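Local coordinates for protein D-galactonate dehydratase family member RspA (Pantoea ananatis, PDB 3T6C) that dehydrates D-gluconate to 2-dehydro-3-deoxy-D-gluconate with low activity in vitro, using one magnesium ion per subunit, as a member of the mandelate racemase/muconate lactonizing enzyme family, at residues L27-V32 and P81-K86; V32-T37 and A74-L79; V45-E50 and G60-T65; A89-I94 and A120-K125. All blocks are in the same frame, centred on the assembly; numbering follows the deposited sequence.

Contact 1: residues L27-V32 and P81-K86; sequences LFITNV and PFLIGK
A type II beta turn, Leu83 to Lys86, starts on the last residue of helix 68-83 and docks on the first residues of strand 29-37, with Ile29 as its main partner. Ile29 is gripped through both backbone polar groups. Its N donates to Lys86 O at 2.9 Å, and its O accepts from Gly85 N at 2.9 Å in a fairly straight bond (166° at the hydrogen). The turn is closed by Lys86 N bonding Leu83 O, and Gly85 takes the positive phi (88°) that suits a glycine at its third position. Beside the first bond, Phe28 CA makes a CA-H...O contact with the same Lys86 O.

The side chain of Ile29 points into the turn. CG1 stands beside its own backbone N (chi1 -66°), which sets it 3.4 Å from Lys86 O and lets CD1 reach Leu83 CB. Ile84 crosses Ile29 at about a right angle, and its CD1 settles 3.7 Å from Asn31 CA, against the strand backbone. Further along, Val32 turns CG2 to Leu83 CD1 at 4.0 Å, again crosswise. Lys86 runs back, fully extended, to the helix end, where NZ donates to Phe82 O at 2.9 Å and lies over the face of the Phe82 ring.

Thr30 and Asn31 both pair with Glu50 in a classic beta bulge, which ties this strand to 44-51. Ile29 also packs on Ile49 of that strand and on Leu121 of helix 108-129, while Leu83 reaches Ile117 of the same helix and Ile94 of helix 91-100.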
loop_
_atom_site.group_PDB
_atom_site.type_symbol
_atom_site.label_atom_id
_atom_site.label_comp_id
_atom_site.label_asym_id
_atom_site.label_seq_id
_atom_site.Cartn_x
_atom_site.Cartn_y
_atom_site.Cartn_z
ATOM N N LEU A 27 -30.256 41.379 12.869
ATOM C CA LEU A 27 -30.676 40.591 14.038
ATOM C C LEU A 27 -29.473 40.346 14.918
ATOM O O LEU A 27 -28.333 40.292 14.448
ATOM C CB LEU A 27 -31.187 39.199 13.633
ATOM C CG LEU A 27 -32.433 39.178 12.767
ATOM C CD1 LEU A 27 -32.710 37.783 12.202
ATOM C CD2 LEU A 27 -33.625 39.671 13.576
ATOM N N PHE A 28 -29.733 40.157 16.199
ATOM C CA PHE A 28 -28.713 39.701 17.144
ATOM C C PHE A 28 -29.363 38.819 18.197
ATOM O O PHE A 28 -30.591 38.880 18.397
ATOM C CB PHE A 28 -27.940 40.872 17.807
ATOM C CG PHE A 28 -28.790 41.835 18.536
ATOM C CD1 PHE A 28 -29.303 42.955 17.893
ATOM C CD2 PHE A 28 -29.050 41.663 19.888
ATOM C CE1 PHE A 28 -30.101 43.867 18.582
ATOM C CE2 PHE A 28 -29.831 42.601 20.575
ATOM C CZ PHE A 28 -30.345 43.671 19.930
ATOM N N ILE A 29 -28.571 37.906 18.762
ATOM C CA ILE A 29 -29.075 36.937 19.739
ATOM C C ILE A 29 -29.218 37.619 21.107
ATOM O O ILE A 29 -28.332 38.353 21.580
ATOM C CB ILE A 29 -28.057 35.781 19.849
ATOM C CG1 ILE A 29 -28.031 35.024 18.493
ATOM C CG2 ILE A 29 -28.414 34.879 21.013
ATOM C CD1 ILE A 29 -26.941 33.941 18.424
ATOM N N THR A 30 -30.433 37.533 21.657
ATOM C CA THR A 30 -30.685 38.121 22.961
ATOM C C THR A 30 -30.727 37.189 24.171
ATOM O O THR A 30 -30.505 37.639 25.311
ATOM C CB THR A 30 -32.008 38.871 22.916
ATOM O OG1 THR A 30 -33.073 37.973 22.569
ATOM C CG2 THR A 30 -31.946 40.016 21.895
ATOM N N ASN A 31 -30.997 35.914 23.916
ATOM C CA ASN A 31 -31.120 34.945 25.017
ATOM C C ASN A 31 -30.913 33.566 24.450
ATOM O O ASN A 31 -31.325 33.337 23.345
ATOM C CB ASN A 31 -32.541 35.059 25.647
ATOM C CG ASN A 31 -32.642 34.355 27.003
ATOM O OD1 ASN A 31 -32.186 34.890 28.022
ATOM N ND2 ASN A 31 -33.262 33.176 27.034
ATOM N N VAL A 32 -30.335 32.660 25.223
ATOM C CA VAL A 32 -30.203 31.267 24.827
ATOM C C VAL A 32 -30.600 30.477 26.031
ATOM O O VAL A 32 -30.044 30.683 27.129
ATOM C CB VAL A 32 -28.744 30.894 24.442
ATOM C CG1 VAL A 32 -28.601 29.346 24.158
ATOM C CG2 VAL A 32 -28.300 31.758 23.257
ATOM N N PRO A 81 -23.692 32.238 27.076
ATOM C CA PRO A 81 -23.055 33.552 27.198
ATOM C C PRO A 81 -22.168 33.901 26.000
ATOM O O PRO A 81 -22.016 35.086 25.628
ATOM C CB PRO A 81 -22.236 33.462 28.515
ATOM C CG PRO A 81 -22.174 31.975 28.847
ATOM C CD PRO A 81 -23.421 31.371 28.243
ATOM N N PHE A 82 -21.563 32.875 25.389
ATOM C CA PHE A 82 -20.710 33.064 24.192
ATOM C C PHE A 82 -21.501 33.699 23.057
ATOM O O PHE A 82 -20.929 34.416 22.210
ATOM C CB PHE A 82 -20.219 31.670 23.787
ATOM C CG PHE A 82 -19.388 31.622 22.523
ATOM C CD1 PHE A 82 -19.937 31.184 21.324
ATOM C CD2 PHE A 82 -18.034 31.893 22.567
ATOM C CE1 PHE A 82 -19.173 31.084 20.148
ATOM C CE2 PHE A 82 -17.241 31.802 21.412
ATOM C CZ PHE A 82 -17.793 31.383 20.194
ATOM N N LEU A 83 -22.792 33.390 22.962
ATOM C CA LEU A 83 -23.597 33.856 21.811
ATOM C C LEU A 83 -24.283 35.203 21.936
ATOM O O LEU A 83 -24.615 35.848 20.924
ATOM C CB LEU A 83 -24.700 32.837 21.485
ATOM C CG LEU A 83 -24.153 31.490 21.018
ATOM C CD1 LEU A 83 -25.227 30.448 21.060
ATOM C CD2 LEU A 83 -23.595 31.651 19.592
ATOM N N ILE A 84 -24.443 35.688 23.164
ATOM C CA ILE A 84 -25.282 36.842 23.343
ATOM C C ILE A 84 -24.657 38.046 22.623
ATOM O O ILE A 84 -23.437 38.298 22.747
ATOM C CB ILE A 84 -25.498 37.157 24.845
ATOM C CG1 ILE A 84 -26.108 35.959 25.579
ATOM C CG2 ILE A 84 -26.386 38.417 24.948
ATOM C CD1 ILE A 84 -27.409 35.477 24.962
ATOM N N GLY A 85 -25.496 38.760 21.856
ATOM C CA GLY A 85 -25.116 39.925 21.088
ATOM C C GLY A 85 -24.614 39.628 19.705
ATOM O O GLY A 85 -24.387 40.568 18.939
ATOM N N LYS A 86 -24.392 38.358 19.370
ATOM C CA LYS A 86 -23.926 37.981 18.019
ATOM C C LYS A 86 -24.997 37.898 16.965
ATOM O O LYS A 86 -26.151 37.611 17.279
ATOM C CB LYS A 86 -23.167 36.646 18.087
ATOM C CG LYS A 86 -21.833 36.842 18.825
ATOM C CD LYS A 86 -21.078 35.534 18.956
ATOM C CE LYS A 86 -19.750 35.815 19.677
ATOM N NZ LYS A 86 -19.047 34.535 20.007
#

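Contact 2: residues V32-T37 and A74-L79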
loop_
_atom_site.group_PDB
_atom_site.type_symbol
_atom_site.label_atom_id
_atom_site.label_comp_id
_atom_site.label_asym_id
_atom_site.label_seq_id
_atom_site.Cartn_x
_atom_site.Cartn_y
_atom_site.Cartn_z
ATOM N N VAL A 32 -30.335 32.660 25.223
ATOM C CA VAL A 32 -30.203 31.267 24.827
ATOM C C VAL A 32 -30.600 30.477 26.031
ATOM O O VAL A 32 -30.044 30.683 27.129
ATOM C CB VAL A 32 -28.744 30.894 24.442
ATOM C CG1 VAL A 32 -28.601 29.346 24.158
ATOM C CG2 VAL A 32 -28.300 31.758 23.257
ATOM N N LYS A 33 -31.534 29.550 25.857
ATOM C CA LYS A 33 -31.849 28.680 26.995
ATOM C C LYS A 33 -32.018 27.207 26.667
ATOM O O LYS A 33 -32.246 26.826 25.534
ATOM C CB LYS A 33 -33.066 29.163 27.717
ATOM C CG LYS A 33 -34.316 28.911 26.988
ATOM C CD LYS A 33 -35.442 29.251 27.947
ATOM C CE LYS A 33 -36.694 29.472 27.217
ATOM N NZ LYS A 33 -37.643 30.346 28.001
ATOM N N THR A 34 -31.900 26.375 27.689
ATOM C CA THR A 34 -32.040 24.934 27.519
ATOM C C THR A 34 -33.321 24.490 28.223
ATOM O O THR A 34 -33.572 24.887 29.363
ATOM C CB THR A 34 -30.898 24.178 28.183
ATOM O OG1 THR A 34 -29.624 24.637 27.705
ATOM C CG2 THR A 34 -31.034 22.700 27.919
ATOM N N ILE A 35 -34.112 23.654 27.543
ATOM C CA ILE A 35 -35.327 23.105 28.073
ATOM C C ILE A 35 -35.141 21.585 28.152
ATOM O O ILE A 35 -34.765 20.927 27.140
ATOM C CB ILE A 35 -36.511 23.433 27.160
ATOM C CG1 ILE A 35 -36.778 24.959 27.178
ATOM C CG2 ILE A 35 -37.765 22.723 27.638
ATOM C CD1 ILE A 35 -37.508 25.468 25.926
ATOM N N LEU A 36 -35.376 21.042 29.344
ATOM C CA LEU A 36 -35.270 19.599 29.570
ATOM C C LEU A 36 -36.698 19.089 29.737
ATOM O O LEU A 36 -37.436 19.495 30.657
ATOM C CB LEU A 36 -34.453 19.280 30.813
ATOM C CG LEU A 36 -32.985 19.709 30.873
ATOM C CD1 LEU A 36 -32.284 19.196 32.137
ATOM C CD2 LEU A 36 -32.276 19.298 29.665
ATOM N N THR A 37 -37.100 18.183 28.844
ATOM C CA THR A 37 -38.485 17.681 28.865
ATOM C C THR A 37 -38.567 16.226 28.388
ATOM O O THR A 37 -37.723 15.798 27.627
ATOM C CB THR A 37 -39.428 18.618 28.006
ATOM O OG1 THR A 37 -40.787 18.206 28.142
ATOM C CG2 THR A 37 -39.088 18.616 26.506
ATOM N N ALA A 74 -23.004 22.557 29.599
ATOM C CA ALA A 74 -22.179 22.941 28.434
ATOM C C ALA A 74 -22.855 24.035 27.603
ATOM O O ALA A 74 -22.190 24.876 26.950
ATOM C CB ALA A 74 -21.842 21.677 27.564
ATOM N N ILE A 75 -24.190 24.046 27.592
ATOM C CA ILE A 75 -24.942 25.122 26.923
ATOM C C ILE A 75 -25.081 26.356 27.846
ATOM O O ILE A 75 -24.588 27.458 27.512
ATOM C CB ILE A 75 -26.330 24.642 26.509
ATOM C CG1 ILE A 75 -26.212 23.472 25.491
ATOM C CG2 ILE A 75 -27.131 25.839 25.934
ATOM C CD1 ILE A 75 -27.512 22.651 25.357
ATOM N N ASP A 76 -25.728 26.173 28.999
ATOM C CA ASP A 76 -26.079 27.334 29.826
ATOM C C ASP A 76 -24.899 28.108 30.373
ATOM O O ASP A 76 -24.973 29.333 30.497
ATOM C CB ASP A 76 -26.943 26.895 31.005
ATOM C CG ASP A 76 -28.368 26.494 30.575
ATOM O OD1 ASP A 76 -28.758 26.710 29.405
ATOM O OD2 ASP A 76 -29.118 25.966 31.414
ATOM N N GLU A 77 -23.839 27.415 30.753
ATOM C CA GLU A 77 -22.709 28.100 31.373
ATOM C C GLU A 77 -21.699 28.594 30.364
ATOM O O GLU A 77 -20.882 29.466 30.694
ATOM C CB GLU A 77 -22.003 27.172 32.390
ATOM C CG GLU A 77 -22.881 26.681 33.553
ATOM C CD GLU A 77 -23.539 27.786 34.367
ATOM O OE1 GLU A 77 -23.066 28.947 34.359
ATOM O OE2 GLU A 77 -24.549 27.484 35.024
ATOM N N TYR A 78 -21.735 28.039 29.150
ATOM C CA TYR A 78 -20.680 28.331 28.153
ATOM C C TYR A 78 -21.217 28.859 26.808
ATOM O O TYR A 78 -21.009 30.042 26.466
ATOM C CB TYR A 78 -19.776 27.078 27.953
ATOM C CG TYR A 78 -19.133 26.674 29.249
ATOM C CD1 TYR A 78 -17.977 27.330 29.712
ATOM C CD2 TYR A 78 -19.670 25.635 30.044
ATOM C CE1 TYR A 78 -17.415 27.002 30.898
ATOM C CE2 TYR A 78 -19.089 25.284 31.253
ATOM C CZ TYR A 78 -17.946 25.967 31.659
ATOM O OH TYR A 78 -17.356 25.603 32.864
ATOM N N LEU A 79 -21.886 27.994 26.039
ATOM C CA LEU A 79 -22.320 28.442 24.703
ATOM C C LEU A 79 -23.345 29.585 24.760
ATOM O O LEU A 79 -23.286 30.487 23.927
ATOM C CB LEU A 79 -22.884 27.283 23.852
ATOM C CG LEU A 79 -21.876 26.176 23.598
ATOM C CD1 LEU A 79 -22.458 25.192 22.514
ATOM C CD2 LEU A 79 -20.568 26.769 23.106
HETATM O O HOH W 1 -29.283 29.952 29.475
HETATM O O HOH W 2 -31.534 27.908 30.348
HETATM O O HOH W 3 -31.754 25.371 31.671
#
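Thr34 OG1 donates to Asp76 OD1 at 2.8 Å, a side-chain bond from strand 29-37 to helix 68-83. Thr34 is modelled in two conformers, and its side-chain contacts here belong to the one described. The hydroxyl meets the carboxylate from above its plane, 47° out of it. In this conformer OG1 stands beside the backbone N (chi1 -55°), which aims the oxygen at the helix; there it also lies 3.3 Å from Ile75 CG2, so the hydroxyl is in contact with both a carboxylate and a methyl group. On the apolar side, Val32 CG1 meets the same Ile75 methyl at 4.2 Å, the two side chains crossing at about a right angle.

Water extends the polar link along the strand. One water donates to Thr34 O at 3.0 Å and to Asp76 OD2 at 2.7 Å. A second accepts from Thr34 N and gives a weak bond to OD1 of Asp76. Asp76 thus reaches the strand's backbone through water and its hydroxyl directly.

Behind these residues, Ile75 packs on Val47 of the central strand and on Ala113 of helix 108-129. Strand and helix segments run nearly antiparallel (169°), their axes 8.0 Å apart, as a helix laid along the edge strand of the N-terminal alpha+beta capping domain of the enolase superfamily.

Contact 3: residues V45-E50 and G60-T65; sequences VVVKIE and GCATFT
The second beta hairpin of the N-terminal domain, strands 44-51 and 57-61, comes apart here into the loop that leads toward the substrate pocket. Val47 and Gly60 form an antiparallel hydrogen-bonded pair: Val47 N donates to Gly60 O at 2.9 Å, and Gly60 N to Val47 O at 3.0 Å. Val46 and Cys61 make the neighbouring non-hydrogen-bonded pair, where Val46 CA brings its hydrogen toward Gly60 O. Beyond it, Ala62 N still bonds Val45 O at 2.9 Å.

One residue later a side chain replaces the backbone partner. Thr63 OG1, held beside its own N by a chi1 of -65°, accepts from Val45 N at 3.0 Å with 159° at the hydrogen. Meanwhile Thr63 N turns back to Cys61 SG at 3.6 Å. The sulfur is set anti to its backbone N (chi1 -169°), which brings it toward the next residues of the loop.

Val45 carries most of the apolar contact, with CG1 against Ala62 CB at 3.8 Å and CB near Ala62 O. The side chain of Thr63 lies about 5 Å from that of substrate-binding Asp352 and about 8 Å from the bound D-gluconate.

Val45 and Val47 also touch strand 29-37 through Thr34 and Val32. Ala62 and Val47 both pack on Ile75 of helix 68-83, and Cys61 meets Met119 of helix 108-129.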
loop_
_atom_site.group_PDB
_atom_site.type_symbol
_atom_site.label_atom_id
_atom_site.label_comp_id
_atom_site.label_asym_id
_atom_site.label_seq_id
_atom_site.Cartn_x
_atom_site.Cartn_y
_atom_site.Cartn_z
ATOM N N VAL A 45 -33.143 17.105 25.424
ATOM C CA VAL A 45 -32.567 18.443 25.652
ATOM C C VAL A 45 -32.824 19.327 24.438
ATOM O O VAL A 45 -32.385 18.998 23.326
ATOM C CB VAL A 45 -31.054 18.360 25.884
ATOM C CG1 VAL A 45 -30.515 19.724 26.302
ATOM C CG2 VAL A 45 -30.739 17.302 26.956
ATOM N N VAL A 46 -33.461 20.477 24.647
ATOM C CA VAL A 46 -33.838 21.359 23.549
ATOM C C VAL A 46 -33.221 22.727 23.856
ATOM O O VAL A 46 -33.137 23.120 25.019
ATOM C CB VAL A 46 -35.389 21.461 23.476
ATOM C CG1 VAL A 46 -35.852 22.693 22.704
ATOM C CG2 VAL A 46 -35.975 20.166 22.905
ATOM N N VAL A 47 -32.735 23.409 22.825
ATOM C CA VAL A 47 -32.255 24.772 22.955
ATOM C C VAL A 47 -33.212 25.741 22.262
ATOM O O VAL A 47 -33.725 25.458 21.172
ATOM C CB VAL A 47 -30.878 24.870 22.286
ATOM C CG1 VAL A 47 -30.460 26.320 22.063
ATOM C CG2 VAL A 47 -29.830 24.145 23.190
ATOM N N LYS A 48 -33.478 26.875 22.918
ATOM C CA LYS A 48 -34.227 27.980 22.270
ATOM C C LYS A 48 -33.344 29.229 22.215
ATOM O O LYS A 48 -32.870 29.693 23.258
ATOM C CB LYS A 48 -35.538 28.294 23.041
ATOM C CG LYS A 48 -36.361 29.398 22.362
ATOM C CD LYS A 48 -37.777 29.293 22.987
ATOM C CE LYS A 48 -38.772 30.209 22.379
ATOM N NZ LYS A 48 -40.109 29.998 23.092
ATOM N N ILE A 49 -33.100 29.768 21.014
ATOM C CA ILE A 49 -32.338 30.991 20.845
ATOM C C ILE A 49 -33.287 32.137 20.454
ATOM O O ILE A 49 -33.949 32.058 19.431
ATOM C CB ILE A 49 -31.274 30.848 19.750
ATOM C CG1 ILE A 49 -30.248 29.780 20.145
ATOM C CG2 ILE A 49 -30.608 32.231 19.506
ATOM C CD1 ILE A 49 -29.121 29.625 19.124
ATOM N N GLU A 50 -33.377 33.162 21.300
ATOM C CA GLU A 50 -34.209 34.338 21.015
ATOM C C GLU A 50 -33.397 35.413 20.335
ATOM O O GLU A 50 -32.195 35.547 20.558
ATOM C CB GLU A 50 -34.846 34.896 22.285
ATOM C CG GLU A 50 -35.748 33.881 22.892
ATOM C CD GLU A 50 -36.722 34.456 23.876
ATOM O OE1 GLU A 50 -36.432 35.512 24.490
ATOM O OE2 GLU A 50 -37.790 33.847 24.014
ATOM N N GLY A 60 -33.432 24.044 18.581
ATOM C CA GLY A 60 -32.470 23.007 18.221
ATOM C C GLY A 60 -32.479 21.846 19.193
ATOM O O GLY A 60 -32.968 21.961 20.329
ATOM N N CYS A 61 -31.919 20.728 18.739
ATOM C CA CYS A 61 -31.861 19.474 19.501
ATOM C C CYS A 61 -30.425 19.169 19.960
ATOM O O CYS A 61 -29.454 19.235 19.194
ATOM C CB CYS A 61 -32.342 18.266 18.683
ATOM S SG CYS A 61 -32.557 16.810 19.754
ATOM N N ALA A 62 -30.310 19.079 21.269
ATOM C CA ALA A 62 -29.089 18.765 22.006
ATOM C C ALA A 62 -29.132 17.379 22.662
ATOM O O ALA A 62 -28.516 17.195 23.715
ATOM C CB ALA A 62 -28.715 19.909 22.958
ATOM N N THR A 63 -30.008 16.485 22.211
ATOM C CA THR A 63 -30.346 15.377 23.114
ATOM C C THR A 63 -29.265 14.286 23.079
ATOM O O THR A 63 -29.199 13.439 22.170
ATOM C CB THR A 63 -31.705 14.766 22.651
ATOM O OG1 THR A 63 -32.741 15.736 22.815
ATOM C CG2 THR A 63 -32.104 13.536 23.484
ATOM N N PHE A 64 -28.491 14.262 24.176
ATOM C CA PHE A 64 -27.658 13.102 24.590
ATOM C C PHE A 64 -28.403 12.731 25.858
ATOM O O PHE A 64 -28.168 13.284 26.964
ATOM C CB PHE A 64 -26.274 13.670 24.900
ATOM C CG PHE A 64 -25.266 12.704 25.450
ATOM C CD1 PHE A 64 -25.539 11.354 25.636
ATOM C CD2 PHE A 64 -24.003 13.211 25.806
ATOM C CE1 PHE A 64 -24.584 10.478 26.153
ATOM C CE2 PHE A 64 -23.008 12.358 26.340
ATOM C CZ PHE A 64 -23.310 10.974 26.533
ATOM N N THR A 65 -29.243 11.708 25.727
ATOM C CA THR A 65 -30.253 11.453 26.777
ATOM C C THR A 65 -29.622 10.996 28.090
ATOM O O THR A 65 -30.138 11.283 29.181
ATOM C CB THR A 65 -31.376 10.487 26.222
ATOM O OG1 THR A 65 -32.492 10.474 27.125
ATOM C CG2 THR A 65 -30.879 9.026 26.116
#

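Contact 4: residues A89-I94 and A120-K125; sequences ARIEDI and ALWDIK
Ile91 lays its CD1 over the face of Trp122, 3.8 Å from the centroid of the five-membered ring and 16° off the ring normal, a CH-pi contact. The two side chains cross at about a right angle, and the second branch, CG2, comes 3.6 Å from Trp122 NE1, whose hydrogen bond goes to Thr329 OG1. Ile91 also slides past Leu121 in the opposite direction, with CG1 4.0 Å from Leu121 CB.

One turn on, Ile94 puts CG2 3.7 Å from Leu121 CD1, so Leu121 is touched by two isoleucines of helix 91-100. This is the packing of helix 91-100, with Arg90 at its N-cap, against the long helix 108-129 of the N-terminal domain.

The polar end of the contact belongs to Lys125. Its chain leaves anti to the backbone N and then bends at chi2 and chi3 (77° and 63°), carrying CE past Ile91 CD1 at 3.8 Å. NZ then donates to Ala89 O at 2.9 Å, in the carbonyl plane on a lone pair. The same ammonium makes a salt bridge to Glu135 of a third subunit, and Arg90 bridges to Asp143 of that subunit.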
loop_
_atom_site.group_PDB
_atom_site.type_symbol
_atom_site.label_atom_id
_atom_site.label_comp_id
_atom_site.label_asym_id
_atom_site.label_seq_id
_atom_site.Cartn_x
_atom_site.Cartn_y
_atom_site.Cartn_z
ATOM N N ALA A 89 -26.865 35.217 11.711
ATOM C CA ALA A 89 -26.672 34.904 10.281
ATOM C C ALA A 89 -25.345 34.160 10.044
ATOM O O ALA A 89 -25.242 33.420 9.055
ATOM C CB ALA A 89 -26.665 36.191 9.459
ATOM N N ARG A 90 -24.348 34.329 10.926
ATOM C CA ARG A 90 -23.094 33.737 10.542
ATOM C C ARG A 90 -23.084 32.377 11.236
ATOM O O ARG A 90 -22.273 32.078 12.153
ATOM C CB ARG A 90 -22.001 34.621 11.164
ATOM C CG ARG A 90 -21.995 36.034 10.509
ATOM C CD ARG A 90 -20.701 36.822 10.824
ATOM N NE ARG A 90 -20.818 38.160 10.173
ATOM C CZ ARG A 90 -19.789 38.848 9.653
ATOM N NH1 ARG A 90 -18.548 38.369 9.731
ATOM N NH2 ARG A 90 -20.013 40.046 9.107
ATOM N N ILE A 91 -23.678 31.433 10.534
ATOM C CA ILE A 91 -23.897 30.072 11.108
ATOM C C ILE A 91 -22.551 29.363 11.120
ATOM O O ILE A 91 -22.163 28.799 12.132
ATOM C CB ILE A 91 -24.941 29.245 10.321
ATOM C CG1 ILE A 91 -26.309 29.964 10.342
ATOM C CG2 ILE A 91 -25.005 27.817 10.914
ATOM C CD1 ILE A 91 -27.444 29.161 9.652
ATOM N N GLU A 92 -21.825 29.399 10.001
ATOM C CA GLU A 92 -20.560 28.680 9.945
ATOM C C GLU A 92 -19.514 29.284 10.877
ATOM O O GLU A 92 -18.767 28.547 11.509
ATOM C CB GLU A 92 -20.036 28.746 8.510
ATOM C CG GLU A 92 -18.791 27.903 8.296
ATOM C CD GLU A 92 -19.066 26.414 8.226
ATOM O OE1 GLU A 92 -20.030 25.994 7.553
ATOM O OE2 GLU A 92 -18.271 25.670 8.820
ATOM N N ASP A 93 -19.460 30.619 10.957
ATOM C CA ASP A 93 -18.449 31.277 11.793
ATOM C C ASP A 93 -18.780 30.946 13.245
ATOM O O ASP A 93 -17.862 30.704 14.036
ATOM C CB ASP A 93 -18.489 32.801 11.587
ATOM C CG ASP A 93 -17.428 33.512 12.401
ATOM O OD1 ASP A 93 -16.237 33.424 12.041
ATOM O OD2 ASP A 93 -17.769 34.208 13.390
ATOM N N ILE A 94 -20.068 30.932 13.619
ATOM C CA ILE A 94 -20.439 30.538 14.968
ATOM C C ILE A 94 -20.124 29.052 15.229
ATOM O O ILE A 94 -19.600 28.707 16.288
ATOM C CB ILE A 94 -21.922 30.860 15.248
ATOM C CG1 ILE A 94 -22.112 32.393 15.316
ATOM C CG2 ILE A 94 -22.415 30.138 16.549
ATOM C CD1 ILE A 94 -23.603 32.760 15.361
ATOM N N ALA A 120 -30.727 25.596 15.976
ATOM C CA ALA A 120 -31.536 26.796 16.222
ATOM C C ALA A 120 -31.133 27.917 15.286
ATOM O O ALA A 120 -31.986 28.699 14.843
ATOM C CB ALA A 120 -31.384 27.242 17.654
ATOM N N LEU A 121 -29.864 28.019 14.950
ATOM C CA LEU A 121 -29.471 29.063 13.996
ATOM C C LEU A 121 -29.974 28.774 12.578
ATOM O O LEU A 121 -30.387 29.724 11.882
ATOM C CB LEU A 121 -27.936 29.225 13.968
ATOM C CG LEU A 121 -27.391 29.729 15.289
ATOM C CD1 LEU A 121 -25.862 29.728 15.280
ATOM C CD2 LEU A 121 -27.904 31.153 15.625
ATOM N N TRP A 122 -29.970 27.504 12.163
ATOM C CA TRP A 122 -30.575 27.160 10.894
ATOM C C TRP A 122 -32.082 27.443 10.904
ATOM O O TRP A 122 -32.617 27.885 9.869
ATOM C CB TRP A 122 -30.306 25.684 10.563
ATOM C CG TRP A 122 -28.999 25.514 9.853
ATOM C CD1 TRP A 122 -27.841 25.002 10.390
ATOM C CD2 TRP A 122 -28.673 25.919 8.512
ATOM N NE1 TRP A 122 -26.820 25.033 9.445
ATOM C CE2 TRP A 122 -27.308 25.576 8.290
ATOM C CE3 TRP A 122 -29.405 26.534 7.466
ATOM C CZ2 TRP A 122 -26.656 25.818 7.079
ATOM C CZ3 TRP A 122 -28.755 26.777 6.244
ATOM C CH2 TRP A 122 -27.388 26.420 6.065
ATOM N N ASP A 123 -32.767 27.146 12.028
ATOM C CA ASP A 123 -34.201 27.454 12.194
ATOM C C ASP A 123 -34.446 28.951 11.993
ATOM O O ASP A 123 -35.341 29.345 11.252
ATOM C CB ASP A 123 -34.626 27.002 13.586
ATOM C CG ASP A 123 -36.134 26.958 13.758
ATOM O OD1 ASP A 123 -36.878 26.742 12.761
ATOM O OD2 ASP A 123 -36.577 27.151 14.910
ATOM N N ILE A 124 -33.616 29.776 12.630
ATOM C CA ILE A 124 -33.716 31.225 12.483
ATOM C C ILE A 124 -33.474 31.633 11.012
ATOM O O ILE A 124 -34.167 32.484 10.487
ATOM C CB ILE A 124 -32.687 31.916 13.391
ATOM C CG1 ILE A 124 -33.220 31.851 14.850
ATOM C CG2 ILE A 124 -32.483 33.384 12.960
ATOM C CD1 ILE A 124 -32.228 32.188 15.945
ATOM N N LYS A 125 -32.461 31.060 10.368
ATOM C CA LYS A 125 -32.164 31.391 8.959
ATOM C C LYS A 125 -33.356 31.094 8.066
ATOM O O LYS A 125 -33.726 31.910 7.217
ATOM C CB LYS A 125 -30.933 30.602 8.507
ATOM C CG LYS A 125 -30.461 30.906 7.037
ATOM C CD LYS A 125 -29.689 32.259 6.911
ATOM C CE LYS A 125 -28.389 32.264 7.730
ATOM N NZ LYS A 125 -27.457 33.272 7.183
#

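Contacts 1 and 2 are surface contacts along one pair of elements, strand 29-37 and helix 68-83, and share Val32; contacts 3 and 4 are buried. Their chemistry differs, though not simply with burial. Contact 1 is backbone pairing with a turn, contact 2 a threonine-aspartate bond widened by waters. Buried contact 3 is still held mainly by main-chain hydrogen bonds, passing to a side-chain acceptor near the substrate, while contact 4 is mostly hydrocarbon and aromatic packing with a single lysine-to-carbonyl bond. Strand 44-51 of contact 3 adjoins all the others, meeting contact 4 where Ile49 packs on Ala120. Contacts 1 and 4 join between helices 68-83 and 91-100, whereas contacts 2 and 4, with centres about 17 Å apart, do not touch.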